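Local coordinates for yersinopine synthase (Yersinia pestis, PDB 6C4M), which catalyses the NADPH-dependent reductive condensation of pyruvate with an aminobutanoate-histidine intermediate, the last step in making the metallophore yersinopine, at residues A208-I213 with D328-P333; Y214-W219 with L248-F253. All blocks are in the same frame, centred on the assembly; numbering follows the deposited sequence.

Contact 1: A208-I213 with D328-P333; sequences AFKQRI and DNYPVP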
loop_
_atom_site.group_PDB
_atom_site.type_symbol
_atom_site.label_atom_id
_atom_site.label_comp_id
_atom_site.label_asym_id
_atom_site.label_seq_id
_atom_site.Cartn_x
_atom_site.Cartn_y
_atom_site.Cartn_z
ATOM N N ALA A 208 1.477 18.615 -17.650
ATOM C CA ALA A 208 0.077 18.276 -17.442
ATOM C C ALA A 208 -0.697 19.530 -17.059
ATOM O O ALA A 208 -0.136 20.465 -16.471
ATOM C CB ALA A 208 -0.056 17.192 -16.363
ATOM N N PHE A 209 -1.984 19.541 -17.403
ATOM C CA PHE A 209 -2.905 20.580 -16.963
ATOM C C PHE A 209 -3.923 19.980 -15.996
ATOM O O PHE A 209 -4.287 18.807 -16.106
ATOM C CB PHE A 209 -3.614 21.231 -18.163
ATOM C CG PHE A 209 -2.682 22.027 -19.047
ATOM C CD1 PHE A 209 -2.188 23.248 -18.628
ATOM C CD2 PHE A 209 -2.280 21.535 -20.272
ATOM C CE1 PHE A 209 -1.323 23.966 -19.428
ATOM C CE2 PHE A 209 -1.419 22.237 -21.072
ATOM C CZ PHE A 209 -0.937 23.462 -20.658
ATOM N N LYS A 210 -4.373 20.791 -15.037
ATOM C CA LYS A 210 -5.410 20.352 -14.114
ATOM C C LYS A 210 -6.743 20.229 -14.850
ATOM O O LYS A 210 -6.950 20.842 -15.895
ATOM C CB LYS A 210 -5.557 21.330 -12.945
ATOM C CG LYS A 210 -4.304 21.517 -12.053
ATOM C CD LYS A 210 -3.979 20.355 -11.185
ATOM C CE LYS A 210 -2.722 20.678 -10.366
ATOM N NZ LYS A 210 -2.153 19.449 -9.675
ATOM N N GLN A 211 -7.673 19.449 -14.280
ATOM C CA GLN A 211 -8.986 19.307 -14.919
ATOM C C GLN A 211 -9.942 20.431 -14.527
ATOM O O GLN A 211 -10.768 20.853 -15.351
ATOM C CB GLN A 211 -9.615 17.944 -14.611
ATOM C CG GLN A 211 -9.674 17.549 -13.147
ATOM C CD GLN A 211 -10.132 16.091 -12.946
ATOM O OE1 GLN A 211 -9.485 15.312 -12.238
ATOM N NE2 GLN A 211 -11.253 15.732 -13.557
ATOM N N ARG A 212 -9.874 20.925 -13.289
ATOM C CA ARG A 212 -10.655 22.101 -12.948
ATOM C C ARG A 212 -9.951 22.939 -11.887
ATOM O O ARG A 212 -9.091 22.462 -11.136
ATOM C CB ARG A 212 -12.078 21.731 -12.497
ATOM C CG ARG A 212 -12.242 20.928 -11.228
ATOM C CD ARG A 212 -13.727 20.466 -11.141
ATOM N NE ARG A 212 -13.947 19.214 -11.867
ATOM C CZ ARG A 212 -14.563 19.062 -13.034
ATOM N NH1 ARG A 212 -15.107 20.091 -13.683
ATOM N NH2 ARG A 212 -14.651 17.842 -13.555
ATOM N N ILE A 213 -10.327 24.215 -11.877
ATOM C CA ILE A 213 -9.881 25.203 -10.914
ATOM C C ILE A 213 -11.123 25.876 -10.365
ATOM O O ILE A 213 -12.072 26.155 -11.107
ATOM C CB ILE A 213 -8.950 26.245 -11.564
ATOM C CG1 ILE A 213 -7.673 25.594 -12.112
ATOM C CG2 ILE A 213 -8.614 27.321 -10.594
ATOM C CD1 ILE A 213 -6.809 24.904 -11.060
ATOM N N ASP A 328 -11.369 15.665 -8.371
ATOM C CA ASP A 328 -10.793 16.911 -8.882
ATOM C C ASP A 328 -9.280 16.874 -9.063
ATOM O O ASP A 328 -8.743 17.772 -9.713
ATOM C CB ASP A 328 -11.135 18.075 -7.960
ATOM C CG ASP A 328 -12.632 18.311 -7.838
ATOM O OD1 ASP A 328 -13.399 17.798 -8.684
ATOM O OD2 ASP A 328 -13.041 19.026 -6.893
ATOM N N ASN A 329 -8.567 15.882 -8.505
ATOM C CA ASN A 329 -7.108 15.868 -8.633
ATOM C C ASN A 329 -6.599 14.593 -9.315
ATOM O O ASN A 329 -6.324 14.616 -10.520
ATOM C CB ASN A 329 -6.478 16.102 -7.258
ATOM C CG ASN A 329 -6.717 17.517 -6.755
ATOM O OD1 ASN A 329 -5.875 18.398 -6.959
ATOM N ND2 ASN A 329 -7.892 17.757 -6.149
ATOM N N TYR A 330 -6.476 13.464 -8.584
ATOM C CA TYR A 330 -5.896 12.253 -9.173
ATOM C C TYR A 330 -6.741 11.039 -8.772
ATOM O O TYR A 330 -6.875 10.752 -7.581
ATOM C CB TYR A 330 -4.436 12.095 -8.728
ATOM C CG TYR A 330 -3.644 13.375 -8.848
ATOM C CD1 TYR A 330 -3.570 14.264 -7.778
ATOM C CD2 TYR A 330 -2.985 13.717 -10.034
ATOM C CE1 TYR A 330 -2.851 15.456 -7.871
ATOM C CE2 TYR A 330 -2.257 14.913 -10.137
ATOM C CZ TYR A 330 -2.198 15.778 -9.046
ATOM O OH TYR A 330 -1.496 16.975 -9.107
ATOM N N PRO A 331 -7.370 10.347 -9.709
ATOM C CA PRO A 331 -8.282 9.260 -9.338
ATOM C C PRO A 331 -7.569 7.934 -9.140
ATOM O O PRO A 331 -6.483 7.691 -9.663
ATOM C CB PRO A 331 -9.217 9.174 -10.544
ATOM C CG PRO A 331 -8.325 9.491 -11.669
ATOM C CD PRO A 331 -7.459 10.641 -11.153
ATOM N N VAL A 332 -8.226 7.066 -8.381
ATOM C CA VAL A 332 -7.748 5.697 -8.208
ATOM C C VAL A 332 -8.898 4.758 -8.558
ATOM O O VAL A 332 -10.082 5.150 -8.528
ATOM C CB VAL A 332 -7.212 5.445 -6.774
ATOM C CG1 VAL A 332 -6.046 6.434 -6.422
ATOM C CG2 VAL A 332 -8.336 5.530 -5.725
ATOM N N PRO A 333 -8.574 3.506 -8.891
ATOM C CA PRO A 333 -9.613 2.548 -9.306
ATOM C C PRO A 333 -10.699 2.401 -8.253
ATOM O O PRO A 333 -10.445 2.513 -7.048
ATOM C CB PRO A 333 -8.842 1.236 -9.489
ATOM C CG PRO A 333 -7.416 1.624 -9.637
ATOM C CD PRO A 333 -7.220 2.933 -8.934
#
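The guanidinium of Arg212 meets the carboxylate of Asp328 with its edge: OD1 of Asp328 lies near the guanidinium plane, and Arg212 NE stands 3.5 Å from Asp328 OD1, a salt bridge at the long end of the range. The two planes are 62° apart, so the groups meet through one corner and not as a paired fork. The bend at chi3 (86°) turns NE to Asp328 OD1. Arg212 CD lies nearly as close, 3.6 Å from the same Asp328 OD1. The other oxygen, Asp328 OD2, is engaged by Tyr214 and Arg323, so the carboxylate is gripped from several directions, which would probably stabilise its charged form. At the second flat group, the Tyr330 ring, Lys210 NZ approaches obliquely and comes 2.6 Å from Tyr330 OH; the lysine reaches there by a bend at chi2 (-72°) followed by an extended end. Between these polar pairs the Gln211 amide lies against backbone, its OE1 3.5 Å from Asp328 C. The Lys210 side chain is about 6 Å from the bound NADP, and the side chains of Tyr330 and His260, the inferred proton donor/acceptor, are about 9 Å apart, consistent with this end of the contact lying beside the cofactor site. Strand 203-217 is interrupted at Lys210 and Gln211, and this break faces the end of helix 321-329, while Tyr330 packs edge-to-face with Phe381, which follows later in the chain.

Contact 2: Y214-W219 with L248-F253; sequences YLANQW and LAAERF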
loop_
_atom_site.group_PDB
_atom_site.type_symbol
_atom_site.label_atom_id
_atom_site.label_comp_id
_atom_site.label_asym_id
_atom_site.label_seq_id
_atom_site.Cartn_x
_atom_site.Cartn_y
_atom_site.Cartn_z
ATOM N N TYR A 214 -11.118 26.141 -9.074
ATOM C CA TYR A 214 -12.186 26.879 -8.424
ATOM C C TYR A 214 -11.727 28.320 -8.275
ATOM O O TYR A 214 -10.579 28.566 -7.911
ATOM C CB TYR A 214 -12.510 26.284 -7.053
ATOM C CG TYR A 214 -13.067 24.892 -7.110
ATOM C CD1 TYR A 214 -12.226 23.791 -7.147
ATOM C CD2 TYR A 214 -14.440 24.670 -7.138
ATOM C CE1 TYR A 214 -12.736 22.506 -7.214
ATOM C CE2 TYR A 214 -14.957 23.379 -7.206
ATOM C CZ TYR A 214 -14.092 22.310 -7.220
ATOM O OH TYR A 214 -14.587 21.043 -7.302
ATOM N N LEU A 215 -12.597 29.280 -8.584
ATOM C CA LEU A 215 -12.192 30.652 -8.354
ATOM C C LEU A 215 -13.380 31.494 -7.919
ATOM O O LEU A 215 -14.536 31.070 -7.994
ATOM C CB LEU A 215 -11.489 31.219 -9.584
ATOM C CG LEU A 215 -12.227 31.284 -10.922
ATOM C CD1 LEU A 215 -13.317 32.237 -10.857
ATOM C CD2 LEU A 215 -11.264 31.713 -12.023
ATOM N N ALA A 216 -13.068 32.711 -7.466
ATOM C CA ALA A 216 -14.071 33.665 -7.006
ATOM C C ALA A 216 -13.404 35.028 -6.876
ATOM O O ALA A 216 -12.184 35.124 -6.739
ATOM C CB ALA A 216 -14.671 33.241 -5.656
ATOM N N ASN A 217 -14.216 36.085 -6.958
ATOM C CA ASN A 217 -13.816 37.410 -6.519
ATOM C C ASN A 217 -14.571 37.745 -5.246
ATOM O O ASN A 217 -15.412 36.981 -4.777
ATOM C CB ASN A 217 -14.070 38.449 -7.606
ATOM C CG ASN A 217 -15.531 38.557 -7.978
ATOM O OD1 ASN A 217 -16.414 38.492 -7.120
ATOM N ND2 ASN A 217 -15.791 38.740 -9.258
ATOM N N GLN A 218 -14.223 38.871 -4.653
ATOM C CA GLN A 218 -14.775 39.177 -3.350
ATOM C C GLN A 218 -16.283 39.357 -3.386
ATOM O O GLN A 218 -16.923 39.262 -2.336
ATOM C CB GLN A 218 -14.109 40.430 -2.772
ATOM C CG GLN A 218 -14.392 41.772 -3.489
ATOM C CD GLN A 218 -13.324 42.130 -4.515
ATOM O OE1 GLN A 218 -12.937 41.316 -5.348
ATOM N NE2 GLN A 218 -12.818 43.353 -4.432
ATOM N N TRP A 219 -16.868 39.637 -4.552
ATOM C CA TRP A 219 -18.307 39.849 -4.630
ATOM C C TRP A 219 -19.078 38.569 -4.955
ATOM O O TRP A 219 -20.312 38.578 -4.924
ATOM C CB TRP A 219 -18.616 40.950 -5.674
ATOM C CG TRP A 219 -17.807 42.215 -5.447
ATOM C CD1 TRP A 219 -17.897 43.070 -4.386
ATOM C CD2 TRP A 219 -16.780 42.745 -6.295
ATOM N NE1 TRP A 219 -17.002 44.096 -4.523
ATOM C CE2 TRP A 219 -16.290 43.911 -5.677
ATOM C CE3 TRP A 219 -16.230 42.343 -7.517
ATOM C CZ2 TRP A 219 -15.274 44.686 -6.234
ATOM C CZ3 TRP A 219 -15.221 43.110 -8.076
ATOM C CH2 TRP A 219 -14.746 44.274 -7.427
ATOM N N LEU A 248 -13.087 32.631 0.077
ATOM C CA LEU A 248 -12.805 31.447 0.891
ATOM C C LEU A 248 -13.452 30.203 0.293
ATOM O O LEU A 248 -12.879 29.107 0.365
ATOM C CB LEU A 248 -13.307 31.685 2.308
ATOM C CG LEU A 248 -12.623 31.172 3.571
ATOM C CD1 LEU A 248 -11.080 31.160 3.530
ATOM C CD2 LEU A 248 -13.117 32.077 4.684
ATOM N N ALA A 249 -14.631 30.356 -0.320
ATOM C CA ALA A 249 -15.330 29.227 -0.903
ATOM C C ALA A 249 -14.615 28.669 -2.123
ATOM O O ALA A 249 -14.944 27.562 -2.555
ATOM C CB ALA A 249 -16.754 29.608 -1.281
ATOM N N ALA A 250 -13.667 29.408 -2.699
ATOM C CA ALA A 250 -12.758 28.831 -3.690
ATOM C C ALA A 250 -11.472 28.313 -3.038
ATOM O O ALA A 250 -10.969 27.251 -3.429
ATOM C CB ALA A 250 -12.387 29.861 -4.756
ATOM N N GLU A 251 -10.947 29.054 -2.045
ATOM C CA GLU A 251 -9.648 28.742 -1.460
ATOM C C GLU A 251 -9.695 27.422 -0.694
ATOM O O GLU A 251 -8.667 26.767 -0.503
ATOM C CB GLU A 251 -9.213 29.890 -0.529
ATOM C CG GLU A 251 -8.869 31.199 -1.255
ATOM C CD GLU A 251 -8.924 32.461 -0.378
ATOM O OE1 GLU A 251 -9.377 32.418 0.787
ATOM O OE2 GLU A 251 -8.528 33.553 -0.883
ATOM N N ARG A 252 -10.868 27.066 -0.195
ATOM C CA ARG A 252 -11.053 25.809 0.492
ATOM C C ARG A 252 -10.668 24.619 -0.377
ATOM O O ARG A 252 -10.429 23.545 0.163
ATOM C CB ARG A 252 -12.499 25.689 0.959
ATOM C CG ARG A 252 -13.508 25.575 -0.175
ATOM C CD ARG A 252 -14.928 25.461 0.367
ATOM N NE ARG A 252 -15.895 25.538 -0.735
ATOM C CZ ARG A 252 -17.000 24.799 -0.848
ATOM N NH1 ARG A 252 -17.331 23.921 0.089
ATOM N NH2 ARG A 252 -17.783 24.951 -1.911
ATOM N N PHE A 253 -10.570 24.791 -1.696
ATOM C CA PHE A 253 -10.115 23.752 -2.607
ATOM C C PHE A 253 -8.608 23.795 -2.885
ATOM O O PHE A 253 -8.171 23.402 -3.983
ATOM C CB PHE A 253 -10.912 23.847 -3.915
ATOM C CG PHE A 253 -12.356 23.501 -3.753
ATOM C CD1 PHE A 253 -12.732 22.188 -3.601
ATOM C CD2 PHE A 253 -13.330 24.476 -3.740
ATOM C CE1 PHE A 253 -14.065 21.841 -3.449
ATOM C CE2 PHE A 253 -14.667 24.145 -3.576
ATOM C CZ PHE A 253 -15.036 22.825 -3.434
#
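Tyr214 and Phe253 lie face to face, their ring planes only 9° apart and their centroids separated by 3.6 Å. The overlap is extensive: Tyr214 CG is 3.4 Å from Phe253 CD2, and at the outer end Tyr214 CZ is 3.8 Å from Phe253 CE1. Both rings leave their backbones with CG beside the backbone N (chi1 -65° for Tyr214), and both CB atoms point toward the opposing segment, which brings the faces together. Phe253 CZ also lies over one face of the Arg252 guanidinium, offset toward its rim. That guanidinium is held by Arg252 NE donating to Ala249 O at 2.9 Å, with an N-H...O angle of 164° and the acceptor in the guanidinium plane, a side-chain bond back to the helix that fixes the group's rotation. Strand 203-217, helix 225-235 and the adjacent, parallel strand 240-243 form a beta-alpha-beta unit of the mixed sheet, and helix 247-251, which follows it, packs on strand 203-217 from the Ala250 side. The small methyl of Ala250 permits the close approach there. Ala250 CB is 3.7 Å from Leu215 CA and 4.2 Å from Ala216 CB, and it lies above the strand backbone, while the Leu215 side chain points away from it toward Met227 and Leu230 of helix 225-235.

Both contacts draw on strand 203-217, at successive places along it, and contact 2 is nested within the chain loop that contact 1 closes. Contact 1 is a surface contact, with one buried residue among six that touch, and its chemistry is polar: charged and amide groups, with Lys210 at the cofactor end. Contact 2 is buried, all five touching residues being so, and across it the segments meet through apolar side chains and a stacked aromatic pair, away from the annotated sites. The centres of contact 1 and contact 2 are about 18 Å apart. They nevertheless join physically: Tyr214 OH of contact 2 lies 2.6 Å from Asp328 OD2 of contact 1, a probable hydrogen bond linking the buried stack to the acid.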